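Local structure of chorismate mutase (Helicobacter pylori, 6AL9) at residues D25-R30 and F80-K85. The protein probably catalyses the rearrangement of chorismate to prephenate, the branch-point step toward phenylalanine and tyrosine. Sequence-based numbering, arbitrary orientation.
Sequences DLLDKR and FKISRK. With PHB (p-hydroxybenzoic acid), chain E.
Arg30 and Ser83 stand on segments 25-30 and 80-85, whose axes come within 11.3 Å and cross at -41°, and they meet less through each other than through the carboxylate of p-hydroxybenzoic acid. The Arg30 chain runs extended from CG to NE, with CG anti to the backbone N (chi1 -166°), which carries the guanidinium out of helix 9-41 toward residues 80-85. There Arg30 NH2 donates a bent hydrogen bond to O1' of p-hydroxybenzoic acid, 2.8 Å long with an angle of 138° at the hydrogen. Arg30 NH1 lies 2.8 Å from O2' and 2.9 Å from O1' of the ligand, so the guanidinium faces both oxygens. Ser83 OG gives a longer bond of 3.2 Å to O2' of the ligand, which thus lies between NH1 and the hydroxyl. Ser83 OG also lies in the guanidinium plane, at its edge, yet 3.9 Å from Arg30 NH1, too far for a hydrogen bond. Phe80 presents its ring edge to Arg30, CE1 lying 3.8 Å from NH2, while Ile55 of helix 49-61 touches both residues. The remaining link is apolar: Leu27 CD2 and Ile82 CD1 just touch at 4.5 Å. Across the dimer, Asp20 of the second subunit forms a salt bridge with Arg30 NE, which would help to fix the turn of the guanidinium. The ligand is also hydrogen-bonded to Cys48 N and Glu52 OE2, the latter salt-bridged to Arg84 NH2. Its carboxylate probably sits where a substrate carboxylate would, in the helix-walled pocket characteristic of the intertwined AroQ-type chorismate mutase dimer.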
# COMPACT_ATOMS: atom_id res chain seq x y z
N ASP B 25 2.38 -6.22 -6.58
CA ASP B 25 3.25 -6.08 -7.74
C ASP B 25 3.68 -4.62 -7.88
O ASP B 25 4.84 -4.36 -8.17
CB ASP B 25 2.58 -6.56 -9.02
CG ASP B 25 2.45 -8.09 -9.10
OD1 ASP B 25 3.30 -8.83 -8.54
OD2 ASP B 25 1.47 -8.57 -9.72
N LEU B 26 2.77 -3.67 -7.66
CA LEU B 26 3.15 -2.26 -7.76
C LEU B 26 4.15 -1.87 -6.69
O LEU B 26 5.05 -1.10 -6.96
CB LEU B 26 1.94 -1.32 -7.67
CG LEU B 26 1.06 -1.15 -8.90
CD1 LEU B 26 -0.02 -0.13 -8.57
CD2 LEU B 26 1.88 -0.68 -10.08
N LEU B 27 3.99 -2.41 -5.48
CA LEU B 27 4.95 -2.12 -4.40
C LEU B 27 6.33 -2.69 -4.71
O LEU B 27 7.34 -2.08 -4.42
CB LEU B 27 4.46 -2.65 -3.04
CG LEU B 27 5.39 -2.36 -1.87
CD1 LEU B 27 5.42 -0.89 -1.56
CD2 LEU B 27 4.98 -3.14 -0.66
N ASP B 28 6.35 -3.88 -5.29
CA ASP B 28 7.58 -4.49 -5.75
C ASP B 28 8.31 -3.62 -6.79
O ASP B 28 9.52 -3.44 -6.72
CB ASP B 28 7.27 -5.88 -6.32
CG ASP B 28 8.48 -6.80 -6.30
OD1 ASP B 28 9.19 -6.83 -5.28
OD2 ASP B 28 8.71 -7.51 -7.30
N LYS B 29 7.56 -3.07 -7.75
CA LYS B 29 8.13 -2.19 -8.78
C LYS B 29 8.63 -0.91 -8.16
O LYS B 29 9.61 -0.33 -8.63
CB LYS B 29 7.08 -1.82 -9.84
CG LYS B 29 6.88 -2.85 -10.94
CD LYS B 29 5.40 -3.18 -11.19
CE LYS B 29 5.12 -3.64 -12.62
NZ LYS B 29 5.13 -2.49 -13.57
N ARG B 30 7.96 -0.46 -7.10
CA ARG B 30 8.34 0.79 -6.44
C ARG B 30 9.63 0.63 -5.67
O ARG B 30 10.41 1.58 -5.53
CB ARG B 30 7.21 1.31 -5.53
CG ARG B 30 7.39 2.75 -5.09
CD ARG B 30 6.44 3.07 -3.93
NE ARG B 30 6.16 4.49 -3.77
CZ ARG B 30 7.01 5.37 -3.24
NH1 ARG B 30 8.19 4.96 -2.75
NH2 ARG B 30 6.68 6.65 -3.14
N PHE B 80 6.90 4.63 2.92
CA PHE B 80 8.17 5.34 2.98
C PHE B 80 9.14 4.63 3.93
O PHE B 80 10.33 4.54 3.61
CB PHE B 80 8.02 6.80 3.44
CG PHE B 80 7.25 7.71 2.49
CD1 PHE B 80 7.35 7.58 1.13
CD2 PHE B 80 6.42 8.68 2.98
CE1 PHE B 80 6.65 8.40 0.28
CE2 PHE B 80 5.71 9.51 2.15
CZ PHE B 80 5.82 9.36 0.79
N LYS B 81 8.66 4.13 5.07
CA LYS B 81 9.47 3.24 5.93
C LYS B 81 9.98 2.02 5.20
O LYS B 81 11.16 1.72 5.27
CB LYS B 81 8.72 2.79 7.19
CG LYS B 81 8.69 3.88 8.25
CD LYS B 81 8.17 3.39 9.59
CE LYS B 81 7.89 4.58 10.52
NZ LYS B 81 6.66 4.34 11.35
N ILE B 82 9.09 1.31 4.52
CA ILE B 82 9.51 0.15 3.77
C ILE B 82 10.57 0.51 2.72
O ILE B 82 11.61 -0.13 2.63
CB ILE B 82 8.34 -0.49 3.05
CG1 ILE B 82 7.47 -1.27 4.03
CG2 ILE B 82 8.86 -1.43 1.96
CD1 ILE B 82 6.14 -1.64 3.41
N SER B 83 10.30 1.54 1.94
CA SER B 83 11.23 2.02 0.92
C SER B 83 12.59 2.49 1.46
O SER B 83 13.63 2.18 0.87
CB SER B 83 10.56 3.14 0.12
OG SER B 83 11.39 3.61 -0.92
N ARG B 84 12.56 3.22 2.57
CA ARG B 84 13.77 3.75 3.22
C ARG B 84 14.67 2.63 3.74
O ARG B 84 15.87 2.60 3.44
CB ARG B 84 13.40 4.63 4.42
CG ARG B 84 13.87 6.06 4.33
CD ARG B 84 13.55 6.82 5.62
NE ARG B 84 12.25 7.45 5.50
CZ ARG B 84 11.24 7.29 6.36
NH1 ARG B 84 11.39 6.52 7.45
NH2 ARG B 84 10.08 7.90 6.15
N LYS B 85 14.10 1.74 4.55
CA LYS B 85 14.84 0.58 5.06
C LYS B 85 15.43 -0.27 3.92
O LYS B 85 16.57 -0.73 3.99
CB LYS B 85 13.93 -0.28 5.95
CG LYS B 85 13.92 0.14 7.43
CD LYS B 85 12.57 -0.05 8.12
CE LYS B 85 11.95 -1.42 7.82
NZ LYS B 85 11.08 -1.99 8.89
C1' PHB E . 10.28 7.13 -2.35
O1' PHB E . 9.23 7.65 -2.76
O2' PHB E . 10.75 6.09 -2.87
C1 PHB E . 11.00 7.77 -1.19
C2 PHB E . 11.83 7.03 -0.34
C3 PHB E . 12.48 7.64 0.73
C4 PHB E . 12.30 9.01 0.94
C5 PHB E . 11.48 9.75 0.09
C6 PHB E . 10.83 9.13 -0.97
O4 PHB E . 12.92 9.63 1.98